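Local coordinates for probable glutamine-binding lipoprotein GlnH (GLNBP) (Mycobacterium tuberculosis, PDB 6H20) that binds amino acids, here asparagine, as a solute-binding lipoprotein, and probably reports extracellular aspartate to protein kinase G in the control of glutamate metabolism, at residues D24-A29 and T282-D287; E73-D78 and R268-V273; F134-L139 and F249-L254; S157-K162 and R177-P182. All coordinates share one frame; numbering follows the deposited sequence.

Interaction 1: residues D24-A29 and T282-D287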
loop_
_atom_site.group_PDB
_atom_site.type_symbol
_atom_site.label_atom_id
_atom_site.label_comp_id
_atom_site.label_asym_id
_atom_site.label_seq_id
_atom_site.Cartn_x
_atom_site.Cartn_y
_atom_site.Cartn_z
ATOM N N ASP A 24 17.130 5.827 -10.204
ATOM C CA ASP A 24 17.892 7.053 -10.440
ATOM C C ASP A 24 17.651 8.086 -9.348
ATOM O O ASP A 24 18.589 8.754 -8.894
ATOM C CB ASP A 24 17.504 7.643 -11.799
ATOM C CG ASP A 24 18.379 7.140 -12.930
ATOM O OD1 ASP A 24 19.248 6.280 -12.676
ATOM O OD2 ASP A 24 18.199 7.608 -14.075
ATOM N N CYS A 25 16.406 8.220 -8.902
ATOM C CA CYS A 25 16.014 9.313 -8.026
ATOM C C CYS A 25 16.196 9.009 -6.543
ATOM O O CYS A 25 15.982 9.909 -5.724
ATOM C CB CYS A 25 14.566 9.732 -8.313
ATOM S SG CYS A 25 13.299 8.750 -7.469
ATOM N N ASP A 26 16.603 7.782 -6.179
ATOM C CA ASP A 26 16.692 7.359 -4.782
ATOM C C ASP A 26 15.356 7.629 -4.099
ATOM O O ASP A 26 15.259 8.506 -3.228
ATOM C CB ASP A 26 17.827 8.090 -4.059
ATOM C CG ASP A 26 18.085 7.542 -2.668
ATOM O OD1 ASP A 26 17.548 6.467 -2.329
ATOM O OD2 ASP A 26 18.825 8.199 -1.907
ATOM N N PRO A 27 14.309 6.881 -4.454
ATOM C CA PRO A 27 12.953 7.340 -4.133
ATOM C C PRO A 27 12.637 7.378 -2.652
ATOM O O PRO A 27 11.822 8.213 -2.240
ATOM C CB PRO A 27 12.057 6.344 -4.888
ATOM C CG PRO A 27 12.891 5.104 -4.967
ATOM C CD PRO A 27 14.308 5.574 -5.135
ATOM N N THR A 28 13.251 6.519 -1.828
ATOM C CA THR A 28 12.795 6.403 -0.446
ATOM C C THR A 28 13.341 7.480 0.484
ATOM O O THR A 28 12.907 7.538 1.637
ATOM C CB THR A 28 13.119 5.027 0.134
ATOM O OG1 THR A 28 14.536 4.841 0.165
ATOM C CG2 THR A 28 12.464 3.916 -0.698
ATOM N N ALA A 29 14.268 8.324 0.032
ATOM C CA ALA A 29 14.762 9.405 0.875
ATOM C C ALA A 29 13.735 10.530 0.940
ATOM O O ALA A 29 13.187 10.949 -0.086
ATOM C CB ALA A 29 16.073 9.945 0.312
ATOM N N THR A 282 14.375 1.474 8.327
ATOM C CA THR A 282 15.207 2.608 8.719
ATOM C C THR A 282 14.905 3.798 7.814
ATOM O O THR A 282 14.934 3.658 6.588
ATOM C CB THR A 282 16.683 2.228 8.607
ATOM O OG1 THR A 282 16.972 1.176 9.540
ATOM C CG2 THR A 282 17.570 3.422 8.916
ATOM N N PRO A 283 14.590 4.968 8.372
ATOM C CA PRO A 283 14.284 6.126 7.526
ATOM C C PRO A 283 15.533 6.654 6.846
ATOM O O PRO A 283 16.644 6.588 7.383
ATOM C CB PRO A 283 13.736 7.153 8.522
ATOM C CG PRO A 283 14.416 6.797 9.823
ATOM C CD PRO A 283 14.475 5.282 9.807
ATOM N N ARG A 284 15.339 7.178 5.642
ATOM C CA ARG A 284 16.394 7.821 4.874
ATOM C C ARG A 284 15.966 9.253 4.578
ATOM O O ARG A 284 14.817 9.491 4.188
ATOM C CB ARG A 284 16.640 7.053 3.574
ATOM C CG ARG A 284 17.643 7.703 2.647
ATOM C CD ARG A 284 17.654 7.034 1.280
ATOM N NE ARG A 284 18.903 6.329 1.014
ATOM C CZ ARG A 284 19.980 6.898 0.481
ATOM N NH1 ARG A 284 19.967 8.186 0.160
ATOM N NH2 ARG A 284 21.075 6.181 0.272
ATOM N N TYR A 285 16.886 10.202 4.763
ATOM C CA TYR A 285 16.594 11.621 4.592
ATOM C C TYR A 285 17.488 12.235 3.521
ATOM O O TYR A 285 18.687 11.951 3.468
ATOM C CB TYR A 285 16.788 12.370 5.921
ATOM C CG TYR A 285 15.819 11.914 6.987
ATOM C CD1 TYR A 285 14.454 12.133 6.839
ATOM C CD2 TYR A 285 16.263 11.248 8.128
ATOM C CE1 TYR A 285 13.552 11.702 7.803
ATOM C CE2 TYR A 285 15.369 10.817 9.107
ATOM C CZ TYR A 285 14.013 11.049 8.932
ATOM O OH TYR A 285 13.115 10.632 9.887
ATOM N N VAL A 286 16.897 13.098 2.686
ATOM C CA VAL A 286 17.664 13.828 1.675
ATOM C C VAL A 286 18.472 14.943 2.309
ATOM O O VAL A 286 19.502 15.360 1.764
ATOM C CB VAL A 286 16.738 14.408 0.591
ATOM C CG1 VAL A 286 15.907 13.333 -0.032
ATOM C CG2 VAL A 286 15.833 15.477 1.175
ATOM N N ASP A 287 18.005 15.468 3.434
ATOM C CA ASP A 287 18.581 16.651 4.043
ATOM C C ASP A 287 18.921 16.384 5.496
ATOM O O ASP A 287 19.236 15.250 5.863
ATOM C CB ASP A 287 17.616 17.835 3.930
ATOM C CG ASP A 287 16.290 17.591 4.627
ATOM O OD1 ASP A 287 15.931 16.417 4.860
ATOM O OD2 ASP A 287 15.602 18.591 4.927
ATOM O OXT ASP A 287 18.899 17.300 6.320
HETATM O O HOH W 1 12.791 6.309 4.081
#
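A29 and R284 lie side by side with their CA atoms 4.6 Å apart where the C-terminal tail runs beside the loop 24-29 in a two-stranded parallel sheet, 29-30 with 284-285. The sheet's backbone bonds come from the next residue, S30, which is paired with both R284 and V286. Within the contact itself, A29 CA approaches R284 O at 3.3 Å in a CA-H...O contact, 146° at the hydrogen. A type I turn from D26 to A29 leads into this pairing; just ahead of it, C25 is tied to C126 by a disulfide. The A29 methyl group touches two side chains: its CB is 3.5 Å from R284 CD and a tight 3.4 Å from V286 CG1. R284 extends from the backbone with CG opposite N (chi1 175°), then bends at its third torsion. D26 OD2 and R284 NH1 are modelled too close together, so the exact form of their ion pair is doubtful; as modelled, one face of the guanidinium lies over the D26 carboxylate, the two planes 80° apart. A single water completes the join, donating to T28 O at 2.7 Å and accepting from R284 N at 3.1 Å.

Interaction 2: residues E73-D78 and R268-V273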
loop_
_atom_site.group_PDB
_atom_site.type_symbol
_atom_site.label_atom_id
_atom_site.label_comp_id
_atom_site.label_asym_id
_atom_site.label_seq_id
_atom_site.Cartn_x
_atom_site.Cartn_y
_atom_site.Cartn_z
ATOM N N GLU A 73 -16.291 -1.077 11.949
ATOM C CA GLU A 73 -15.362 0.041 11.848
ATOM C C GLU A 73 -14.314 -0.232 10.777
ATOM O O GLU A 73 -13.926 -1.378 10.543
ATOM C CB GLU A 73 -14.664 0.270 13.192
ATOM C CG GLU A 73 -15.621 0.605 14.333
ATOM C CD GLU A 73 -14.917 0.858 15.661
ATOM O OE1 GLU A 73 -13.687 1.072 15.665
ATOM O OE2 GLU A 73 -15.604 0.842 16.707
ATOM N N ILE A 74 -13.858 0.839 10.123
ATOM C CA ILE A 74 -12.710 0.730 9.230
ATOM C C ILE A 74 -11.473 0.558 10.087
ATOM O O ILE A 74 -11.264 1.303 11.050
ATOM C CB ILE A 74 -12.581 1.985 8.358
ATOM C CG1 ILE A 74 -13.927 2.359 7.759
ATOM C CG2 ILE A 74 -11.471 1.826 7.313
ATOM C CD1 ILE A 74 -14.567 3.507 8.548
ATOM N N THR A 75 -10.648 -0.424 9.742
ATOM C CA THR A 75 -9.524 -0.775 10.590
ATOM C C THR A 75 -8.437 -1.403 9.732
ATOM O O THR A 75 -8.610 -1.620 8.528
ATOM C CB THR A 75 -9.981 -1.674 11.747
ATOM O OG1 THR A 75 -8.939 -1.771 12.729
ATOM C CG2 THR A 75 -10.365 -3.062 11.247
ATOM N N GLY A 76 -7.311 -1.698 10.367
ATOM C CA GLY A 76 -6.164 -2.260 9.684
ATOM C C GLY A 76 -4.890 -1.503 10.013
ATOM O O GLY A 76 -4.898 -0.452 10.653
ATOM N N PHE A 77 -3.775 -2.066 9.526
ATOM C CA PHE A 77 -2.453 -1.470 9.764
ATOM C C PHE A 77 -2.371 -0.044 9.228
ATOM O O PHE A 77 -1.855 0.853 9.909
ATOM C CB PHE A 77 -1.381 -2.353 9.116
ATOM C CG PHE A 77 0.038 -1.947 9.424
ATOM C CD1 PHE A 77 0.715 -1.093 8.579
ATOM C CD2 PHE A 77 0.693 -2.456 10.537
ATOM C CE1 PHE A 77 2.027 -0.729 8.842
ATOM C CE2 PHE A 77 2.011 -2.087 10.811
ATOM C CZ PHE A 77 2.666 -1.219 9.945
ATOM N N ASP A 78 -2.856 0.186 7.999
ATOM C CA ASP A 78 -2.793 1.525 7.414
ATOM C C ASP A 78 -3.699 2.504 8.159
ATOM O O ASP A 78 -3.326 3.670 8.360
ATOM C CB ASP A 78 -3.171 1.485 5.933
ATOM C CG ASP A 78 -2.014 1.093 5.027
ATOM O OD1 ASP A 78 -0.837 1.204 5.438
ATOM O OD2 ASP A 78 -2.304 0.728 3.869
ATOM N N ARG A 268 2.610 -6.462 15.336
ATOM C CA ARG A 268 2.111 -7.640 16.036
ATOM C C ARG A 268 0.589 -7.715 15.981
ATOM O O ARG A 268 0.021 -8.810 15.956
ATOM C CB ARG A 268 2.633 -7.653 17.473
ATOM C CG ARG A 268 4.148 -7.838 17.561
ATOM C CD ARG A 268 4.647 -8.050 18.997
ATOM N NE ARG A 268 4.021 -7.137 19.949
ATOM C CZ ARG A 268 2.993 -7.458 20.727
ATOM N NH1 ARG A 268 2.473 -8.678 20.666
ATOM N NH2 ARG A 268 2.480 -6.560 21.559
ATOM N N LYS A 269 -0.086 -6.566 15.930
ATOM C CA LYS A 269 -1.543 -6.562 15.880
ATOM C C LYS A 269 -2.057 -7.098 14.549
ATOM O O LYS A 269 -3.060 -7.822 14.511
ATOM C CB LYS A 269 -2.040 -5.136 16.119
ATOM C CG LYS A 269 -3.542 -4.920 16.068
ATOM C CD LYS A 269 -3.850 -3.476 16.460
ATOM C CE LYS A 269 -5.317 -3.117 16.294
ATOM N NZ LYS A 269 -5.486 -1.637 16.444
ATOM N N TRP A 270 -1.360 -6.799 13.452
ATOM C CA TRP A 270 -1.895 -7.011 12.113
ATOM C C TRP A 270 -1.151 -8.034 11.267
ATOM O O TRP A 270 -1.779 -8.667 10.414
ATOM C CB TRP A 270 -1.937 -5.675 11.344
ATOM C CG TRP A 270 -2.949 -4.730 11.917
ATOM C CD1 TRP A 270 -2.706 -3.535 12.556
ATOM C CD2 TRP A 270 -4.364 -4.921 11.955
ATOM N NE1 TRP A 270 -3.891 -2.968 12.963
ATOM C CE2 TRP A 270 -4.924 -3.797 12.604
ATOM C CE3 TRP A 270 -5.221 -5.926 11.479
ATOM C CZ2 TRP A 270 -6.294 -3.661 12.806
ATOM C CZ3 TRP A 270 -6.581 -5.789 11.685
ATOM C CH2 TRP A 270 -7.107 -4.658 12.332
ATOM N N LEU A 271 0.158 -8.205 11.448
ATOM C CA LEU A 271 0.990 -8.807 10.413
ATOM C C LEU A 271 1.760 -10.040 10.866
ATOM O O LEU A 271 2.668 -10.481 10.148
ATOM C CB LEU A 271 1.966 -7.765 9.849
ATOM C CG LEU A 271 1.298 -6.527 9.239
ATOM C CD1 LEU A 271 2.346 -5.586 8.634
ATOM C CD2 LEU A 271 0.244 -6.902 8.207
ATOM N N THR A 272 1.425 -10.619 12.023
ATOM C CA THR A 272 2.194 -11.768 12.502
ATOM C C THR A 272 2.115 -12.964 11.558
ATOM O O THR A 272 2.983 -13.842 11.630
ATOM C CB THR A 272 1.772 -12.175 13.920
ATOM O OG1 THR A 272 0.362 -12.441 13.956
ATOM C CG2 THR A 272 2.110 -11.077 14.907
ATOM N N VAL A 273 1.114 -13.006 10.673
ATOM C CA VAL A 273 1.039 -14.058 9.660
ATOM C C VAL A 273 2.313 -14.134 8.823
ATOM O O VAL A 273 2.664 -15.200 8.300
ATOM C CB VAL A 273 -0.227 -13.863 8.792
ATOM C CG1 VAL A 273 -0.162 -12.547 8.032
ATOM C CG2 VAL A 273 -0.415 -15.027 7.843
#
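W270 lays its indole flat against the backbone of G76 and F77, where the last turn of helix 262-270 meets the start of helix 77-90. Its CB touches F77 CB at 4.0 Å. The first torsion (chi1 -68°) sets CG opposite the carbonyl carbon and swings the rings over the approaching chain. CD1 of W270 then packs on F77 CA at 3.5 Å, while NE1, passing above the G76 carbonyl carbon, gives its hydrogen bond to D80 OD2, one turn into the neighbouring helix. Under the six-membered ring sits G76, the N-cap residue of that helix: its CA is 3.5 Å from the ring centroid of W270 and only 18° off the normal, a close CH-pi contact. At the far edge, W270 CZ2 reaches T75 OG1 at 3.3 Å. The opposite face of the indole carries the aliphatic part of K269, whose NZ shares D80 in a salt bridge. L271, just past the helix, adds a second CH-pi contact, with its CD1 4.2 Å from the centroid of the F77 ring. No direct hydrogen bond joins the two segments. The contact therefore rests on dispersion and ring-face packing: G76 presents its CA to the ring, and its backbone angles (phi 130°) would press a side chain against the carbonyl O of T75. The single polar atom of the indole is satisfied by D80, and its rotation is restrained by that bond.

Interaction 3: residues F134-L139 and F249-L254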
loop_
_atom_site.group_PDB
_atom_site.type_symbol
_atom_site.label_atom_id
_atom_site.label_comp_id
_atom_site.label_asym_id
_atom_site.label_seq_id
_atom_site.Cartn_x
_atom_site.Cartn_y
_atom_site.Cartn_z
ATOM N N PHE A 134 6.202 11.913 -0.542
ATOM C CA PHE A 134 6.057 10.755 0.332
ATOM C C PHE A 134 6.838 10.980 1.616
ATOM O O PHE A 134 7.896 11.617 1.621
ATOM C CB PHE A 134 6.629 9.470 -0.284
ATOM C CG PHE A 134 5.844 8.942 -1.456
ATOM C CD1 PHE A 134 4.699 8.170 -1.258
ATOM C CD2 PHE A 134 6.271 9.178 -2.749
ATOM C CE1 PHE A 134 3.985 7.660 -2.340
ATOM C CE2 PHE A 134 5.563 8.683 -3.839
ATOM C CZ PHE A 134 4.419 7.911 -3.633
ATOM N N SER A 135 6.316 10.413 2.700
ATOM C CA SER A 135 7.062 10.227 3.934
ATOM C C SER A 135 8.181 9.211 3.729
ATOM O O SER A 135 8.316 8.586 2.672
ATOM C CB SER A 135 6.147 9.659 5.019
ATOM O OG SER A 135 5.793 8.309 4.726
ATOM N N THR A 136 8.992 9.049 4.777
ATOM C CA THR A 136 9.907 7.921 4.842
ATOM C C THR A 136 9.125 6.602 4.855
ATOM O O THR A 136 7.899 6.558 5.026
ATOM C CB THR A 136 10.770 8.001 6.098
ATOM O OG1 THR A 136 9.933 8.078 7.264
ATOM C CG2 THR A 136 11.703 9.220 6.038
ATOM N N VAL A 137 9.860 5.503 4.683
ATOM C CA VAL A 137 9.230 4.190 4.540
ATOM C C VAL A 137 8.678 3.728 5.880
ATOM O O VAL A 137 9.400 3.701 6.885
ATOM C CB VAL A 137 10.257 3.181 4.003
ATOM C CG1 VAL A 137 9.659 1.764 3.946
ATOM C CG2 VAL A 137 10.794 3.620 2.653
ATOM N N TYR A 138 7.400 3.318 5.900
ATOM C CA TYR A 138 6.812 2.796 7.130
ATOM C C TYR A 138 6.589 1.286 7.131
ATOM O O TYR A 138 6.292 0.718 8.191
ATOM C CB TYR A 138 5.510 3.544 7.497
ATOM C CG TYR A 138 4.309 3.260 6.617
ATOM C CD1 TYR A 138 3.474 2.179 6.869
ATOM C CD2 TYR A 138 4.002 4.100 5.549
ATOM C CE1 TYR A 138 2.370 1.938 6.067
ATOM C CE2 TYR A 138 2.891 3.865 4.740
ATOM C CZ TYR A 138 2.091 2.767 5.008
ATOM O OH TYR A 138 1.002 2.536 4.208
ATOM N N LEU A 139 6.758 0.623 5.993
ATOM C CA LEU A 139 6.684 -0.830 5.931
ATOM C C LEU A 139 7.283 -1.219 4.595
ATOM O O LEU A 139 7.031 -0.543 3.598
ATOM C CB LEU A 139 5.222 -1.294 5.989
ATOM C CG LEU A 139 4.999 -2.806 6.090
ATOM C CD1 LEU A 139 5.503 -3.322 7.419
ATOM C CD2 LEU A 139 3.514 -3.120 5.936
ATOM N N PHE A 249 6.232 16.725 9.029
ATOM C CA PHE A 249 5.399 16.371 10.174
ATOM C C PHE A 249 5.190 14.863 10.251
ATOM O O PHE A 249 5.401 14.250 11.309
ATOM C CB PHE A 249 4.043 17.095 10.108
ATOM C CG PHE A 249 3.219 16.924 11.351
ATOM C CD1 PHE A 249 2.455 15.767 11.551
ATOM C CD2 PHE A 249 3.248 17.893 12.348
ATOM C CE1 PHE A 249 1.723 15.599 12.714
ATOM C CE2 PHE A 249 2.524 17.733 13.506
ATOM C CZ PHE A 249 1.763 16.585 13.696
ATOM N N VAL A 250 4.757 14.247 9.144
ATOM C CA VAL A 250 4.531 12.800 9.139
ATOM C C VAL A 250 5.822 12.051 9.434
ATOM O O VAL A 250 5.823 11.041 10.145
ATOM C CB VAL A 250 3.903 12.363 7.801
ATOM C CG1 VAL A 250 3.822 10.845 7.718
ATOM C CG2 VAL A 250 2.502 12.975 7.653
ATOM N N ASN A 251 6.949 12.543 8.926
ATOM C CA ASN A 251 8.200 11.863 9.238
ATOM C C ASN A 251 8.516 11.942 10.724
ATOM O O ASN A 251 9.123 11.013 11.274
ATOM C CB ASN A 251 9.332 12.407 8.365
ATOM C CG ASN A 251 9.202 11.939 6.929
ATOM O OD1 ASN A 251 8.489 10.964 6.664
ATOM N ND2 ASN A 251 9.895 12.594 6.007
ATOM N N GLY A 252 8.102 13.029 11.387
ATOM C CA GLY A 252 8.193 13.079 12.835
ATOM C C GLY A 252 7.355 12.003 13.509
ATOM O O GLY A 252 7.819 11.333 14.441
ATOM N N THR A 253 6.111 11.818 13.045
ATOM C CA THR A 253 5.277 10.739 13.571
ATOM C C THR A 253 5.951 9.392 13.378
ATOM O O THR A 253 5.947 8.547 14.286
ATOM C CB THR A 253 3.909 10.720 12.875
ATOM O OG1 THR A 253 3.266 11.992 13.046
ATOM C CG2 THR A 253 3.026 9.637 13.491
ATOM N N LEU A 254 6.523 9.164 12.195
ATOM C CA LEU A 254 7.149 7.870 11.956
ATOM C C LEU A 254 8.366 7.664 12.854
ATOM O O LEU A 254 8.572 6.562 13.368
ATOM C CB LEU A 254 7.488 7.700 10.475
ATOM C CG LEU A 254 6.240 7.693 9.584
ATOM C CD1 LEU A 254 6.595 7.526 8.107
ATOM C CD2 LEU A 254 5.222 6.616 10.026
HETATM O O HOH W 2 10.656 9.370 9.617
#
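The carboxamide of N251 is the flat group at the centre: T136 CG2 lies over one face, 3.8 Å from N251 CG, and T136 N approaches OD1 from the same side of the plane. This N-H makes a short hydrogen bond to N251 OD1, 2.7 Å long and nearly straight at 164°, though the donor is tilted 29° from the amide plane. At the other end of the amide, ND2 bonds to L31 O and S30 OG, which fixes which way round the group sits. The Y138 ring turns off in another direction, toward D78, and only its CB meets the helix, 4.0 Å from L254 CD2. The other branch of that leucine, CD1, is 3.5 Å from T136 O and rests beside the hydroxyls of S135 and T136. S135 OG folds back to donate to T136 O at 2.8 Å, curling the loop, and its CB packs on V250 CG1 at 3.8 Å. A water bridges T136 OG1 and N251 O, and R258 NH2 also bonds to that threonine hydroxyl. The loop, which connects strand 132-134 to strand 139-148, is held along helix 244-259 chiefly by N251, with L254 packing against it and R258 bonding to it too. It also forms backbone bonds, S135 with V237 and Y138 and L139 with Y235, to strand 232-240, and V250 packs from the helix onto that same strand.

Interaction 4: residues S157-K162 and R177-P182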
loop_
_atom_site.group_PDB
_atom_site.type_symbol
_atom_site.label_atom_id
_atom_site.label_comp_id
_atom_site.label_asym_id
_atom_site.label_seq_id
_atom_site.Cartn_x
_atom_site.Cartn_y
_atom_site.Cartn_z
ATOM N N SER A 157 7.964 -17.897 -13.912
ATOM C CA SER A 157 7.760 -18.396 -15.268
ATOM C C SER A 157 6.487 -19.227 -15.387
ATOM O O SER A 157 5.936 -19.341 -16.485
ATOM C CB SER A 157 8.987 -19.181 -15.754
ATOM O OG SER A 157 9.219 -20.327 -14.950
ATOM N N ASP A 158 5.989 -19.772 -14.274
ATOM C CA ASP A 158 4.732 -20.517 -14.288
ATOM C C ASP A 158 3.534 -19.628 -14.601
ATOM O O ASP A 158 2.467 -20.143 -14.959
ATOM C CB ASP A 158 4.510 -21.181 -12.927
ATOM C CG ASP A 158 5.510 -22.290 -12.643
ATOM O OD1 ASP A 158 6.039 -22.890 -13.609
ATOM O OD2 ASP A 158 5.765 -22.573 -11.455
ATOM N N LEU A 159 3.675 -18.311 -14.452
ATOM C CA LEU A 159 2.590 -17.387 -14.734
ATOM C C LEU A 159 2.351 -17.192 -16.224
ATOM O O LEU A 159 1.251 -16.777 -16.607
ATOM C CB LEU A 159 2.884 -16.035 -14.080
ATOM C CG LEU A 159 3.010 -16.110 -12.552
ATOM C CD1 LEU A 159 3.199 -14.702 -11.982
ATOM C CD2 LEU A 159 1.790 -16.799 -11.938
ATOM N N SER A 160 3.351 -17.475 -17.062
ATOM C CA SER A 160 3.207 -17.293 -18.503
ATOM C C SER A 160 2.026 -18.106 -19.025
ATOM O O SER A 160 1.899 -19.301 -18.739
ATOM C CB SER A 160 4.489 -17.732 -19.209
ATOM O OG SER A 160 5.587 -16.901 -18.865
ATOM N N GLY A 161 1.155 -17.442 -19.778
ATOM C CA GLY A 161 -0.025 -18.081 -20.322
ATOM C C GLY A 161 -1.139 -18.357 -19.337
ATOM O O GLY A 161 -2.199 -18.831 -19.756
ATOM N N LYS A 162 -0.945 -18.081 -18.050
ATOM C CA LYS A 162 -1.975 -18.292 -17.041
ATOM C C LYS A 162 -2.668 -16.973 -16.712
ATOM O O LYS A 162 -2.156 -15.886 -16.997
ATOM C CB LYS A 162 -1.369 -18.907 -15.773
ATOM C CG LYS A 162 -0.632 -20.225 -16.029
ATOM C CD LYS A 162 -1.568 -21.415 -16.002
ATOM C CE LYS A 162 -0.789 -22.734 -15.982
ATOM N NZ LYS A 162 0.483 -22.624 -15.197
ATOM N N ARG A 177 3.638 -7.024 -16.222
ATOM C CA ARG A 177 3.824 -6.687 -17.633
ATOM C C ARG A 177 5.242 -6.959 -18.128
ATOM O O ARG A 177 5.489 -6.855 -19.334
ATOM C CB ARG A 177 3.446 -5.225 -17.880
ATOM C CG ARG A 177 1.950 -4.958 -17.831
ATOM C CD ARG A 177 1.298 -5.174 -19.201
ATOM N NE ARG A 177 1.651 -4.095 -20.121
ATOM C CZ ARG A 177 2.487 -4.234 -21.144
ATOM N NH1 ARG A 177 3.044 -5.410 -21.389
ATOM N NH2 ARG A 177 2.770 -3.194 -21.920
ATOM N N GLU A 178 6.180 -7.290 -17.237
ATOM C CA GLU A 178 7.528 -7.660 -17.640
ATOM C C GLU A 178 7.663 -9.131 -17.980
ATOM O O GLU A 178 8.661 -9.517 -18.596
ATOM C CB GLU A 178 8.538 -7.315 -16.543
ATOM C CG GLU A 178 8.652 -5.834 -16.284
ATOM C CD GLU A 178 9.508 -5.514 -15.072
ATOM O OE1 GLU A 178 10.170 -6.431 -14.537
ATOM O OE2 GLU A 178 9.512 -4.338 -14.658
ATOM N N ILE A 179 6.687 -9.957 -17.610
ATOM C CA ILE A 179 6.856 -11.398 -17.726
ATOM C C ILE A 179 6.780 -11.809 -19.188
ATOM O O ILE A 179 5.889 -11.372 -19.931
ATOM C CB ILE A 179 5.819 -12.128 -16.861
ATOM C CG1 ILE A 179 6.082 -11.831 -15.389
ATOM C CG2 ILE A 179 5.878 -13.623 -17.101
ATOM C CD1 ILE A 179 4.947 -12.288 -14.469
ATOM N N ALA A 180 7.711 -12.668 -19.603
ATOM C CA ALA A 180 7.817 -13.116 -20.987
ATOM C C ALA A 180 7.912 -14.637 -20.992
ATOM O O ALA A 180 8.802 -15.201 -20.324
ATOM C CB ALA A 180 9.052 -12.500 -21.647
ATOM N N PRO A 181 7.017 -15.352 -21.696
ATOM C CA PRO A 181 5.821 -14.835 -22.371
ATOM C C PRO A 181 4.795 -14.334 -21.355
ATOM O O PRO A 181 4.823 -14.767 -20.202
ATOM C CB PRO A 181 5.269 -16.059 -23.119
ATOM C CG PRO A 181 6.358 -17.077 -23.098
ATOM C CD PRO A 181 7.189 -16.800 -21.899
ATOM N N PRO A 182 3.912 -13.427 -21.775
ATOM C CA PRO A 182 3.036 -12.768 -20.813
ATOM C C PRO A 182 2.028 -13.735 -20.222
ATOM O O PRO A 182 1.614 -14.711 -20.875
ATOM C CB PRO A 182 2.334 -11.689 -21.659
ATOM C CG PRO A 182 3.305 -11.417 -22.778
ATOM C CD PRO A 182 3.850 -12.786 -23.098
HETATM O O HOH W 3 8.312 -17.336 -18.541
#
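A beta-alpha-beta unit, strand 163-167, helix 171-176 and strand 184-188, has its two strand entrances clasped together here: a type II turn from L159 to K162 leads into the first strand and the P181-P182 loop into the second. S160 and G161, the two central residues of the turn, do the gripping. S160 OG donates to P181 O over 2.6 Å, a short bond, and G161 N donates to P182 O over 3.0 Å, nearly straight at 164°. The serine hydroxyl reaches its carbonyl because chi1 of -65° places OG beside the backbone N, on the flank facing the prolines. A water adds a third link, donating to S160 OG and to A180 O, each at 2.8 Å. The peptide before P181 is cis, and the proline's CD comes to 3.4 Å from S160 OG. The turn is closed by K162 N on L159 O at 2.9 Å, with G161 taking the positive phi (74°) of its third position. On the inner side the packing is apolar: L159 CD1 meets I179 CD1 at 3.9 Å, and I179 CG2 lies against the serine hydroxyl. K162 NZ bends back to D158 O, just before the turn. Beyond the contact, K162 and V184 carry the backbone pairing onward into the parallel strands. The contact joins the N-terminal ends of the two strands of a beta-alpha-beta crossover; T170, T171 and S172, just past the C-terminal end of strand 163-167 and at the start of helix 171-176, contact the bound asparagine, as expected of the ligand-binding lobes of periplasmic-binding-protein folds.

Overall arrangement
Interactions 2 and 3 are buried and adjoin: D78 OD1 and Y138 OH make a probable hydrogen bond, F77 packs on Y138 and L139, and L271 on L139. Interaction 1 is a surface contact, yet it touches interaction 3, since Y285, R284 and P283 all rest on T136 CG2 and T28 on V137; the C-terminal tail and the loop 24-29 thus lie against the same loop that helix 244-259 holds. Interaction 4 stands apart, its centre about 35 Å from that of interaction 3 and on the opposite side of the chain's centre. Chemistry varies accordingly: ring faces in 2, a buried amide in 3, water and a doubtful ion pair in 1, and hydrogen bonds from a turn to proline carbonyls in the partly buried interaction 4.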